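Local coordinates for arginine kinase (Anthopleura japonica, PDB 4RF6), which catalyses the reversible transfer of phosphate from ATP to L-arginine, giving phosphoarginine and ADP, as a monomer built of two fused phosphagen kinase repeats, at residues Gly73-Asp78 with Ala205-Glu210; Phe195-Gly198 with Leu202-Ala205; Glu375-Pro380 with Ser384-Tyr389; Arg509-Val514 with Val579-Glu584; Gln538-Asp543 with Ile569-Asp574. One frame throughout, in Å; residues are numbered along the deposited sequence.

Interaction 1: residues Gly73-Asp78 with Ala205-Glu210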
# COMPACT_ATOMS: atom_id res chain seq x y z
N GLY A 73 -18.01 -26.17 -13.56
CA GLY A 73 -18.42 -27.46 -13.05
C GLY A 73 -17.67 -28.70 -13.52
O GLY A 73 -18.11 -29.82 -13.27
N VAL A 74 -16.55 -28.51 -14.22
CA VAL A 74 -15.66 -29.63 -14.52
C VAL A 74 -14.20 -29.28 -14.21
O VAL A 74 -13.80 -28.11 -14.28
CB VAL A 74 -15.76 -30.09 -15.99
CG1 VAL A 74 -17.19 -30.41 -16.37
CG2 VAL A 74 -15.17 -29.05 -16.93
N TYR A 75 -13.42 -30.30 -13.85
CA TYR A 75 -11.98 -30.16 -13.70
C TYR A 75 -11.33 -31.30 -14.47
O TYR A 75 -11.89 -32.40 -14.56
CB TYR A 75 -11.57 -30.22 -12.23
CG TYR A 75 -12.04 -29.05 -11.39
CD1 TYR A 75 -13.33 -29.03 -10.87
CD2 TYR A 75 -11.20 -27.98 -11.11
CE1 TYR A 75 -13.77 -27.97 -10.09
CE2 TYR A 75 -11.63 -26.91 -10.34
CZ TYR A 75 -12.92 -26.91 -9.83
OH TYR A 75 -13.36 -25.86 -9.06
N ALA A 76 -10.15 -31.05 -15.04
CA ALA A 76 -9.41 -32.10 -15.75
C ALA A 76 -8.39 -32.75 -14.82
O ALA A 76 -7.58 -32.06 -14.21
CB ALA A 76 -8.72 -31.52 -16.96
N GLY A 77 -8.43 -34.07 -14.72
CA GLY A 77 -7.53 -34.78 -13.83
C GLY A 77 -6.14 -34.86 -14.43
O GLY A 77 -5.15 -35.04 -13.71
N ASP A 78 -6.07 -34.73 -15.75
CA ASP A 78 -4.80 -34.76 -16.46
C ASP A 78 -4.96 -34.16 -17.85
O ASP A 78 -6.07 -33.81 -18.25
CB ASP A 78 -4.23 -36.19 -16.55
CG ASP A 78 -5.21 -37.19 -17.15
OD1 ASP A 78 -6.20 -36.76 -17.78
OD2 ASP A 78 -4.99 -38.41 -17.00
N ALA A 205 -13.75 -31.95 -6.48
CA ALA A 205 -12.92 -32.14 -7.67
C ALA A 205 -11.83 -33.19 -7.44
O ALA A 205 -11.19 -33.66 -8.39
CB ALA A 205 -12.29 -30.83 -8.08
N GLY A 206 -11.62 -33.54 -6.17
CA GLY A 206 -10.59 -34.50 -5.79
C GLY A 206 -9.26 -33.82 -5.52
O GLY A 206 -8.23 -34.48 -5.32
N ILE A 207 -9.28 -32.49 -5.49
CA ILE A 207 -8.06 -31.69 -5.38
C ILE A 207 -7.48 -31.69 -3.96
O ILE A 207 -6.26 -31.55 -3.77
CB ILE A 207 -8.30 -30.26 -5.94
CG1 ILE A 207 -8.40 -30.32 -7.47
CG2 ILE A 207 -7.20 -29.28 -5.53
CD1 ILE A 207 -8.85 -29.01 -8.12
N ASN A 208 -8.34 -31.89 -2.97
CA ASN A 208 -7.93 -31.88 -1.57
C ASN A 208 -7.21 -33.14 -1.08
O ASN A 208 -6.81 -33.19 0.09
CB ASN A 208 -9.13 -31.61 -0.66
CG ASN A 208 -9.40 -30.13 -0.47
OD1 ASN A 208 -8.52 -29.30 -0.68
ND2 ASN A 208 -10.62 -29.80 -0.06
N LYS A 209 -7.06 -34.14 -1.94
CA LYS A 209 -6.46 -35.41 -1.52
C LYS A 209 -5.11 -35.23 -0.83
O LYS A 209 -4.29 -34.39 -1.24
CB LYS A 209 -6.33 -36.39 -2.70
CG LYS A 209 -7.66 -36.94 -3.22
CD LYS A 209 -7.48 -38.18 -4.10
CE LYS A 209 -6.76 -37.87 -5.41
NZ LYS A 209 -7.51 -36.92 -6.29
N GLU A 210 -4.90 -36.01 0.23
CA GLU A 210 -3.69 -35.97 1.06
C GLU A 210 -3.38 -34.63 1.75
O GLU A 210 -2.24 -34.40 2.14
CB GLU A 210 -2.45 -36.43 0.27
CG GLU A 210 -2.66 -37.56 -0.72
CD GLU A 210 -3.16 -38.86 -0.09
OE1 GLU A 210 -3.63 -39.72 -0.86
OE2 GLU A 210 -3.07 -39.01 1.14
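Lys209 NZ donates to Gly206 O at 2.7 Å, bracing the type I turn from Gly206 to Lys209 just after Ala205 and beside Ile207, the two residues that touch Tyr75. The same ammonium also bonds to Pro145 O. Here the chain leaves helix 200-205 through a Schellman motif, with Gly206 at positive phi, and the helix end packs on the loop Gly73-Asp78, at the seam between the small N-terminal domain and the catalytic domain of the first repeat. Gly73, Val74 and Tyr75 belong to a stretch that by similarity binds the substrate; Tyr75 lies near Cys278 and Ile207 near Glu232, both substrate-binding by similarity.

Across that seam the contact is apolar, without a hydrogen bond. Ala205 puts its methyl over one face of the Tyr75 ring in a CH-pi contact, with CB 3.8 Å from the ring centroid but displaced toward the rim at CD1. Tyr75 presents that face with CG anti to its carbonyl carbon (chi1 -67°). Phe201 and Leu202 of helix 200-205 also touch this side chain. Ile207 crosses Tyr75 at about a right angle and meets the ring obliquely on the CD2 side, where Ile207 CD1 comes within 3.9 Å of Tyr75 CD2.

Interaction 2: residues Phe195-Gly198 with Leu202-Ala205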
# COMPACT_ATOMS: atom_id res chain seq x y z
N PHE A 195 -2.98 -19.97 2.31
CA PHE A 195 -4.18 -20.63 1.81
C PHE A 195 -4.50 -21.82 2.69
O PHE A 195 -3.61 -22.37 3.34
CB PHE A 195 -4.06 -21.01 0.32
CG PHE A 195 -3.03 -22.07 0.02
CD1 PHE A 195 -3.39 -23.41 -0.08
CD2 PHE A 195 -1.71 -21.72 -0.25
CE1 PHE A 195 -2.46 -24.39 -0.41
CE2 PHE A 195 -0.76 -22.69 -0.57
CZ PHE A 195 -1.14 -24.03 -0.65
N LYS A 196 -5.77 -22.21 2.73
CA LYS A 196 -6.21 -23.30 3.58
C LYS A 196 -6.76 -24.44 2.73
O LYS A 196 -6.76 -24.35 1.50
CB LYS A 196 -7.30 -22.83 4.56
CG LYS A 196 -6.94 -21.59 5.36
CD LYS A 196 -8.10 -21.15 6.24
CE LYS A 196 -7.88 -19.77 6.83
NZ LYS A 196 -8.99 -19.40 7.77
N LYS A 197 -7.25 -25.49 3.39
CA LYS A 197 -7.86 -26.62 2.69
C LYS A 197 -8.90 -26.11 1.71
O LYS A 197 -9.64 -25.17 2.02
CB LYS A 197 -8.49 -27.60 3.68
CG LYS A 197 -8.90 -28.93 3.06
CD LYS A 197 -9.35 -29.94 4.11
CE LYS A 197 -9.55 -31.31 3.48
NZ LYS A 197 -9.81 -32.37 4.49
N GLY A 198 -8.92 -26.69 0.51
CA GLY A 198 -9.75 -26.18 -0.56
C GLY A 198 -11.22 -26.24 -0.22
O GLY A 198 -11.64 -27.10 0.57
N LEU A 202 -13.20 -27.53 -4.72
CA LEU A 202 -11.95 -28.27 -4.85
C LEU A 202 -12.06 -29.65 -4.20
O LEU A 202 -11.52 -30.64 -4.71
CB LEU A 202 -10.80 -27.48 -4.21
CG LEU A 202 -10.57 -26.08 -4.76
CD1 LEU A 202 -9.28 -25.49 -4.23
CD2 LEU A 202 -10.56 -26.10 -6.28
N GLU A 203 -12.76 -29.70 -3.07
CA GLU A 203 -13.04 -30.96 -2.39
C GLU A 203 -13.68 -31.97 -3.35
O GLU A 203 -13.18 -33.08 -3.53
CB GLU A 203 -13.96 -30.71 -1.19
CG GLU A 203 -14.40 -31.97 -0.46
CD GLU A 203 -13.26 -32.67 0.26
OE1 GLU A 203 -12.23 -32.02 0.54
OE2 GLU A 203 -13.40 -33.88 0.53
N ALA A 204 -14.78 -31.57 -3.99
CA ALA A 204 -15.51 -32.46 -4.89
C ALA A 204 -14.72 -32.79 -6.16
O ALA A 204 -15.01 -33.79 -6.83
CB ALA A 204 -16.87 -31.87 -5.23
N ALA A 205 -13.75 -31.95 -6.48
CA ALA A 205 -12.92 -32.14 -7.67
C ALA A 205 -11.83 -33.19 -7.44
O ALA A 205 -11.19 -33.66 -8.39
CB ALA A 205 -12.29 -30.83 -8.08
O HOH W 1 -10.29 -34.55 1.83
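The carboxylate of Glu203 is the flat group that meets the other segment, and nothing of Phe195-Gly198 stacks on it: Lys197 comes in with a methylene, its CE 4.0 Å from Glu203 OE1. The other flat group, the Phe195 ring, turns elsewhere and meets Trp228 with the planes inclined at about 45°. Lys197 gets to Glu203 because its chain is fully extended, with CG anti to the backbone N (chi1 -169°), while Glu203 bends back at chi2 (68°). The charged atoms still stop short of each other, Lys197 NZ lying 4.6 Å from Glu203 OE1. A water lies between them but holds them loosely: it accepts weakly from Lys197 NZ at 3.5 Å and donates weakly to Glu203 OE2 at 3.4 Å. The firmer partner of Glu203 is Asn208, whose ND2 bonds to OE1. The OD1 of the same amide takes the N-H of Gly198, so one asparagine ties both segments together.

Beneath this exposed polar layer the packing is apolar. Gly198 has no side chain, and Leu202 moves in over its backbone, with Leu202 CD1 3.8 Å from Gly198 CA and Leu202 CB 4.0 Å from the same atom. Asp199 OD1, just before helix 200-205, accepts from Leu202 N. This is a loop folding back onto the first turn of the short helix it enters, in the catalytic domain of the first repeat, and Leu202 lies beside Tyr75 and Glu232, which by similarity bind the substrate.

Interaction 3: residues Glu375-Pro380 with Ser384-Tyr389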
# COMPACT_ATOMS: atom_id res chain seq x y z
N GLU A 375 -14.78 28.00 -7.32
CA GLU A 375 -15.95 28.80 -6.98
C GLU A 375 -16.32 28.74 -5.49
O GLU A 375 -16.84 29.72 -4.95
CB GLU A 375 -17.15 28.37 -7.82
CG GLU A 375 -18.19 29.47 -8.06
CD GLU A 375 -17.71 30.50 -9.07
OE1 GLU A 375 -16.77 30.20 -9.84
OE2 GLU A 375 -18.28 31.62 -9.11
N VAL A 376 -16.04 27.61 -4.84
CA VAL A 376 -16.36 27.43 -3.43
C VAL A 376 -15.67 28.46 -2.53
O VAL A 376 -16.12 28.73 -1.41
CB VAL A 376 -16.03 26.00 -2.93
CG1 VAL A 376 -16.69 24.95 -3.80
CG2 VAL A 376 -14.53 25.78 -2.90
N LEU A 377 -14.57 29.03 -3.02
CA LEU A 377 -13.82 30.02 -2.25
C LEU A 377 -14.54 31.36 -2.22
O LEU A 377 -14.30 32.19 -1.34
CB LEU A 377 -12.41 30.19 -2.82
CG LEU A 377 -11.44 29.02 -2.63
CD1 LEU A 377 -10.06 29.36 -3.19
CD2 LEU A 377 -11.34 28.65 -1.16
N LYS A 378 -15.42 31.59 -3.19
CA LYS A 378 -16.15 32.85 -3.29
C LYS A 378 -17.10 33.08 -2.12
O LYS A 378 -17.45 34.22 -1.80
CB LYS A 378 -16.90 32.93 -4.62
CG LYS A 378 -16.03 32.69 -5.85
CD LYS A 378 -16.61 33.40 -7.07
CE LYS A 378 -15.62 33.43 -8.22
NZ LYS A 378 -16.07 34.35 -9.30
N ASN A 379 -17.51 31.99 -1.47
CA ASN A 379 -18.35 32.03 -0.28
C ASN A 379 -17.74 32.88 0.83
O ASN A 379 -16.61 32.65 1.25
CB ASN A 379 -18.57 30.60 0.24
CG ASN A 379 -19.69 30.50 1.28
OD1 ASN A 379 -20.07 31.49 1.90
ND2 ASN A 379 -20.20 29.29 1.47
N PRO A 380 -18.51 33.89 1.30
CA PRO A 380 -18.13 34.81 2.38
C PRO A 380 -17.64 34.14 3.66
O PRO A 380 -16.57 34.51 4.14
CB PRO A 380 -19.42 35.59 2.62
CG PRO A 380 -20.03 35.66 1.27
CD PRO A 380 -19.74 34.33 0.63
N SER A 384 -10.37 30.56 5.47
CA SER A 384 -9.02 30.01 5.31
C SER A 384 -8.07 31.07 4.74
O SER A 384 -8.51 32.02 4.08
CB SER A 384 -9.05 28.80 4.38
OG SER A 384 -9.43 29.18 3.07
N LEU A 385 -6.78 30.91 5.01
CA LEU A 385 -5.77 31.81 4.45
C LEU A 385 -5.72 31.64 2.93
O LEU A 385 -5.32 32.56 2.20
CB LEU A 385 -4.40 31.53 5.06
CG LEU A 385 -4.25 31.69 6.57
CD1 LEU A 385 -2.88 31.25 7.03
CD2 LEU A 385 -4.50 33.13 6.98
N LEU A 386 -6.12 30.46 2.47
CA LEU A 386 -6.23 30.18 1.04
C LEU A 386 -7.17 31.17 0.38
O LEU A 386 -6.81 31.82 -0.61
CB LEU A 386 -6.74 28.75 0.81
CG LEU A 386 -7.07 28.39 -0.63
CD1 LEU A 386 -5.84 28.56 -1.52
CD2 LEU A 386 -7.62 26.96 -0.74
N ARG A 387 -8.37 31.29 0.93
CA ARG A 387 -9.37 32.21 0.41
C ARG A 387 -8.88 33.65 0.51
O ARG A 387 -9.08 34.46 -0.39
CB ARG A 387 -10.68 32.04 1.19
CG ARG A 387 -11.92 32.65 0.55
CD ARG A 387 -12.02 34.15 0.79
NE ARG A 387 -13.33 34.68 0.43
CZ ARG A 387 -14.30 34.91 1.31
NH1 ARG A 387 -14.10 34.66 2.60
NH2 ARG A 387 -15.46 35.40 0.90
N LYS A 388 -8.24 33.96 1.64
CA LYS A 388 -7.77 35.31 1.91
C LYS A 388 -6.80 35.81 0.85
O LYS A 388 -6.84 36.98 0.46
CB LYS A 388 -7.12 35.38 3.30
CG LYS A 388 -6.68 36.78 3.71
CD LYS A 388 -6.16 36.80 5.14
CE LYS A 388 -5.83 38.21 5.58
NZ LYS A 388 -5.18 38.24 6.92
N TYR A 389 -5.94 34.92 0.36
CA TYR A 389 -4.82 35.33 -0.50
C TYR A 389 -4.90 34.89 -1.96
O TYR A 389 -4.28 35.51 -2.83
CB TYR A 389 -3.49 34.92 0.13
CG TYR A 389 -3.20 35.66 1.41
CD1 TYR A 389 -3.08 37.04 1.41
CD2 TYR A 389 -3.05 34.98 2.61
CE1 TYR A 389 -2.82 37.73 2.58
CE2 TYR A 389 -2.79 35.66 3.79
CZ TYR A 389 -2.67 37.04 3.76
OH TYR A 389 -2.42 37.73 4.92
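Arg387 and Leu377 bring most of the surface to this contact, Leu386 adding a smaller share. The Arg387 chain leaves its helix with CG anti to the backbone N (chi1 -165°), bends at chi2, and runs past Leu377 in the opposite direction. Along the way Arg387 CG lies tight against a backbone carbonyl, 3.1 Å from Leu377 O. The guanidinium then settles among the carbonyls at the end of Glu375-Pro380. Its NH1 donates to Pro380 O at 2.9 Å, meeting that oxygen from above the carbonyl plane, although Pro380 is poorly ordered. Asn379 O sits over one face of the group instead, 3.0 Å from Arg387 NH2 but at an angle too poor for a hydrogen bond.

All this lies near the start of the second repeat, where the chain that follows the long helix 344-370 doubles back on helix 385-389 of the N-terminal domain. Ser384 caps that helix, its OG accepting from Arg387 N at 3.2 Å. Leu377 and Leu386 cross at about a right angle, with Leu377 CD1 4.1 Å from Leu386 CG. Leu386 reaches on to Ile413 and Val417 of helix 409-418, while Leu377 also touches Leu390.

Interaction 4: residues Arg509-Val514 with Val579-Glu584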
# COMPACT_ATOMS: atom_id res chain seq x y z
N ARG A 509 13.89 3.42 3.91
CA ARG A 509 15.10 2.60 3.91
C ARG A 509 16.30 3.34 4.49
O ARG A 509 17.04 2.80 5.32
CB ARG A 509 15.41 2.12 2.49
CG ARG A 509 16.49 1.06 2.40
CD ARG A 509 16.85 0.72 0.96
NE ARG A 509 17.84 1.64 0.40
CZ ARG A 509 17.53 2.67 -0.38
NH1 ARG A 509 18.49 3.47 -0.85
NH2 ARG A 509 16.27 2.90 -0.71
N LYS A 510 16.50 4.58 4.06
CA LYS A 510 17.66 5.35 4.50
C LYS A 510 17.55 5.84 5.94
O LYS A 510 18.55 5.86 6.67
CB LYS A 510 17.94 6.51 3.55
CG LYS A 510 18.06 6.08 2.09
CD LYS A 510 19.06 6.89 1.30
CE LYS A 510 18.58 8.30 1.03
NZ LYS A 510 19.21 8.84 -0.22
N VAL A 511 16.35 6.22 6.36
CA VAL A 511 16.14 6.64 7.75
C VAL A 511 16.35 5.47 8.72
O VAL A 511 17.10 5.59 9.70
CB VAL A 511 14.76 7.28 7.97
CG1 VAL A 511 14.54 7.57 9.43
CG2 VAL A 511 14.63 8.57 7.15
N VAL A 512 15.69 4.34 8.44
CA VAL A 512 15.87 3.13 9.24
C VAL A 512 17.34 2.75 9.35
O VAL A 512 17.82 2.40 10.43
CB VAL A 512 15.07 1.94 8.67
CG1 VAL A 512 15.44 0.64 9.39
CG2 VAL A 512 13.58 2.20 8.80
N GLY A 513 18.06 2.86 8.23
CA GLY A 513 19.50 2.63 8.22
C GLY A 513 20.25 3.46 9.26
O GLY A 513 21.00 2.91 10.08
N VAL A 514 20.04 4.77 9.23
CA VAL A 514 20.66 5.66 10.20
C VAL A 514 20.22 5.32 11.62
O VAL A 514 21.05 5.21 12.52
CB VAL A 514 20.34 7.14 9.91
CG1 VAL A 514 21.00 8.04 10.94
CG2 VAL A 514 20.79 7.53 8.51
N VAL A 579 10.75 8.32 17.01
CA VAL A 579 10.70 8.82 15.63
C VAL A 579 9.50 8.23 14.90
O VAL A 579 9.26 7.02 14.95
CB VAL A 579 11.98 8.48 14.85
CG1 VAL A 579 11.93 9.09 13.46
CG2 VAL A 579 13.21 8.97 15.59
N TRP A 580 8.75 9.09 14.22
CA TRP A 580 7.73 8.63 13.29
C TRP A 580 8.26 8.84 11.88
O TRP A 580 8.75 9.92 11.55
CB TRP A 580 6.42 9.39 13.47
CG TRP A 580 5.67 8.99 14.70
CD1 TRP A 580 5.96 7.95 15.55
CD2 TRP A 580 4.50 9.63 15.22
NE1 TRP A 580 5.03 7.91 16.56
CE2 TRP A 580 4.13 8.92 16.39
CE3 TRP A 580 3.73 10.72 14.82
CZ2 TRP A 580 3.01 9.28 17.16
CZ3 TRP A 580 2.63 11.08 15.58
CH2 TRP A 580 2.28 10.36 16.74
N ILE A 581 8.16 7.80 11.05
CA ILE A 581 8.65 7.87 9.68
C ILE A 581 7.52 7.94 8.67
O ILE A 581 6.63 7.08 8.64
CB ILE A 581 9.57 6.68 9.35
CG1 ILE A 581 10.73 6.62 10.35
CG2 ILE A 581 10.11 6.80 7.93
CD1 ILE A 581 11.70 5.48 10.09
N ASN A 582 7.55 8.99 7.84
CA ASN A 582 6.58 9.19 6.77
C ASN A 582 5.13 9.31 7.23
O ASN A 582 4.21 8.90 6.53
CB ASN A 582 6.73 8.11 5.68
CG ASN A 582 7.96 8.32 4.82
OD1 ASN A 582 8.30 9.45 4.48
ND2 ASN A 582 8.64 7.23 4.45
N GLU A 583 4.95 9.89 8.42
CA GLU A 583 3.61 10.24 8.89
C GLU A 583 3.12 11.48 8.13
O GLU A 583 2.78 11.40 6.95
CB GLU A 583 3.62 10.45 10.41
CG GLU A 583 2.23 10.54 11.05
CD GLU A 583 1.94 11.92 11.61
OE1 GLU A 583 2.89 12.72 11.78
OE2 GLU A 583 0.75 12.21 11.87
N GLU A 584 3.10 12.64 8.79
CA GLU A 584 2.72 13.90 8.12
C GLU A 584 3.94 14.52 7.44
O GLU A 584 3.86 15.02 6.32
CB GLU A 584 2.12 14.88 9.12
CG GLU A 584 1.60 16.18 8.49
CD GLU A 584 0.93 17.10 9.50
OE1 GLU A 584 0.86 16.73 10.69
OE2 GLU A 584 0.46 18.19 9.11
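Ile581 is the one strand residue that reaches the helix closely, and it does so with the last methyl of its chain. With CG1 anti to the carbonyl carbon (chi1 -56°) and the chain straight beyond it (chi2 180°), CD1 is carried as far out as the side chain allows, to a spot between two valines that follow each other on the helix. Val511 meets it with CG1, the branch anti to its own backbone N (chi1 174°), and Val511 CG1 lies 3.6 Å from Ile581 CD1. These two side chains slide past each other in opposite directions, so CG1 of the valine also flanks the isoleucine stem, 4.0 Å from Ile581 CG1. Val512 has nearly the same torsion but uses its other branch: CG2, next to its backbone N, comes to 4.0 Å from Ile581 CD1, and the two chains cross at about a right angle.

Tyr526 of strand 524-528 touches both Val512 and Ile581, and Leu515, one turn along the helix from Val511, also packs on Ile581. Beyond Ile581 the chain turns out of the strand at Asn582, whose ND2 bonds to Gly566 O and weakly to Arg504 O of the helix. Between the two segments the contact is apolar: helix 501-516 lies against strand 577-581 of the eight-stranded antiparallel sheet that characterises the phosphagen kinase catalytic domain, here that of the second repeat.

Interaction 5: residues Gln538-Asp543 with Ile569-Asp574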
# COMPACT_ATOMS: atom_id res chain seq x y z
N GLN A 538 -0.59 -3.11 19.97
CA GLN A 538 -1.10 -2.88 21.32
C GLN A 538 -0.03 -2.30 22.24
O GLN A 538 -0.27 -1.35 22.98
CB GLN A 538 -1.64 -4.18 21.91
CG GLN A 538 -2.40 -3.96 23.20
CD GLN A 538 -3.51 -2.93 23.03
OE1 GLN A 538 -4.51 -3.19 22.36
NE2 GLN A 538 -3.32 -1.75 23.62
N LYS A 539 1.16 -2.89 22.18
CA LYS A 539 2.30 -2.42 22.94
C LYS A 539 2.62 -0.96 22.62
O LYS A 539 2.83 -0.14 23.53
CB LYS A 539 3.52 -3.31 22.66
CG LYS A 539 4.86 -2.65 22.92
CD LYS A 539 6.02 -3.64 22.83
CE LYS A 539 7.17 -3.04 22.04
NZ LYS A 539 7.19 -1.55 22.12
N LEU A 540 2.63 -0.63 21.33
CA LEU A 540 2.90 0.73 20.88
C LEU A 540 1.81 1.70 21.32
O LEU A 540 2.11 2.83 21.73
CB LEU A 540 3.09 0.77 19.36
CG LEU A 540 4.38 0.10 18.88
CD1 LEU A 540 4.38 -0.06 17.37
CD2 LEU A 540 5.60 0.89 19.34
N VAL A 541 0.55 1.27 21.24
CA VAL A 541 -0.57 2.10 21.68
C VAL A 541 -0.45 2.43 23.17
O VAL A 541 -0.69 3.56 23.59
CB VAL A 541 -1.94 1.43 21.45
CG1 VAL A 541 -3.07 2.43 21.66
CG2 VAL A 541 -2.03 0.83 20.06
N ASN A 542 -0.07 1.43 23.95
CA ASN A 542 0.07 1.59 25.39
C ASN A 542 1.14 2.61 25.78
O ASN A 542 1.01 3.29 26.80
CB ASN A 542 0.34 0.24 26.06
CG ASN A 542 -0.84 -0.72 25.97
OD1 ASN A 542 -1.97 -0.31 25.69
ND2 ASN A 542 -0.59 -2.00 26.23
N ASP A 543 2.20 2.70 24.98
CA ASP A 543 3.23 3.71 25.20
C ASP A 543 2.88 5.04 24.52
O ASP A 543 3.62 6.02 24.64
CB ASP A 543 4.60 3.22 24.70
CG ASP A 543 5.24 2.20 25.63
OD1 ASP A 543 4.89 2.18 26.83
OD2 ASP A 543 6.11 1.44 25.16
N ILE A 569 7.72 3.24 12.88
CA ILE A 569 7.97 3.83 14.19
C ILE A 569 9.26 3.29 14.81
O ILE A 569 9.50 2.08 14.81
CB ILE A 569 6.80 3.53 15.16
CG1 ILE A 569 5.49 4.10 14.61
CG2 ILE A 569 7.10 4.07 16.55
CD1 ILE A 569 4.24 3.54 15.24
N PHE A 570 10.09 4.20 15.32
CA PHE A 570 11.30 3.83 16.02
C PHE A 570 11.26 4.46 17.41
O PHE A 570 10.83 5.61 17.56
CB PHE A 570 12.52 4.33 15.24
CG PHE A 570 13.83 4.14 15.96
CD1 PHE A 570 14.31 5.10 16.85
CD2 PHE A 570 14.61 3.01 15.72
CE1 PHE A 570 15.52 4.92 17.51
CE2 PHE A 570 15.82 2.83 16.37
CZ PHE A 570 16.27 3.79 17.26
N HIS A 571 11.72 3.73 18.42
CA HIS A 571 11.89 4.32 19.74
C HIS A 571 13.06 3.68 20.47
O HIS A 571 13.35 2.50 20.26
CB HIS A 571 10.60 4.23 20.56
CG HIS A 571 10.30 2.85 21.07
ND1 HIS A 571 10.97 2.30 22.15
CD2 HIS A 571 9.41 1.92 20.66
CE1 HIS A 571 10.50 1.09 22.37
NE2 HIS A 571 9.56 0.83 21.48
N ASN A 572 13.73 4.44 21.33
CA ASN A 572 14.86 3.89 22.07
C ASN A 572 14.42 3.01 23.24
O ASN A 572 13.24 2.94 23.58
CB ASN A 572 15.82 5.00 22.53
CG ASN A 572 15.22 5.88 23.62
OD1 ASN A 572 14.01 5.89 23.84
ND2 ASN A 572 16.08 6.64 24.29
N ASN A 573 15.38 2.33 23.86
CA ASN A 573 15.07 1.41 24.95
C ASN A 573 14.58 2.13 26.20
O ASN A 573 13.76 1.61 26.95
CB ASN A 573 16.27 0.53 25.26
CG ASN A 573 16.69 -0.33 24.08
OD1 ASN A 573 15.85 -0.91 23.39
ND2 ASN A 573 17.99 -0.40 23.83
N ASP A 574 15.10 3.34 26.43
CA ASP A 574 14.71 4.14 27.59
C ASP A 574 13.34 4.80 27.40
O ASP A 574 12.77 5.35 28.35
CB ASP A 574 15.77 5.20 27.89
CG ASP A 574 17.10 4.59 28.33
OD1 ASP A 574 17.09 3.44 28.81
OD2 ASP A 574 18.14 5.28 28.21
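Lys539 and His571 approach from opposite directions, and the ammonium arrives at the edge of the imidazole, near its plane. Lys539 NZ donates to His571 NE2, but at 3.4 Å the bond is weak. The lysine gets there by an awkward route: CG is anti to its backbone N, and the chain then bends at chi3 and chi4, both away from staggered values, which suggests some strain. The ring opposite is held more firmly. His571 CG stands between the backbone N and the carbonyl carbon (chi1 74°), and ND1 donates to Asn572 O at 2.8 Å, with the oxygen close to the ring plane. The weak bond at NE2, if real, would favour the neutral imidazole with its proton on ND1. Phe545 meets the same ring with its plane inclined.

The two elements are helix 534-542 and strand 568-572, the strand next to the outermost one in the antiparallel sheet of the second catalytic domain. The helix lies across this sheet; the axis of 538-542 passes 11.6 Å from that of 569-572, at 61° to it. Leu540 reaches the strand with both methyls. CD1 meets the isoleucine tip to tip, Leu540 CD1 and Ile569 CD1 being 4.2 Å apart, whereas CD2 passes the histidine obliquely at its CD2. Tyr527 of the outermost strand 524-528 touches Lys539 and Leu540, and on the other flank Leu578 and Trp580 of strand 577-581 pack on Ile569.

In the fold
From the N terminus, interaction 1 closes a long loop of the first repeat, joining its N-terminal domain to the catalytic domain. Interaction 2, a short local loop, lies within that span and shares Ala205 with it; Asn208 links the two. Interaction 3 follows in series on the opposite side of the chain's centre, a tight turn-back in the N-terminal domain of the second repeat, its centre about 65 Å from that of interaction 1. In the second catalytic domain, interaction 5 is nested inside the loop closed by interaction 4. Both set a helix against the same sheet, on the neighbouring strands 568-572 and 577-581.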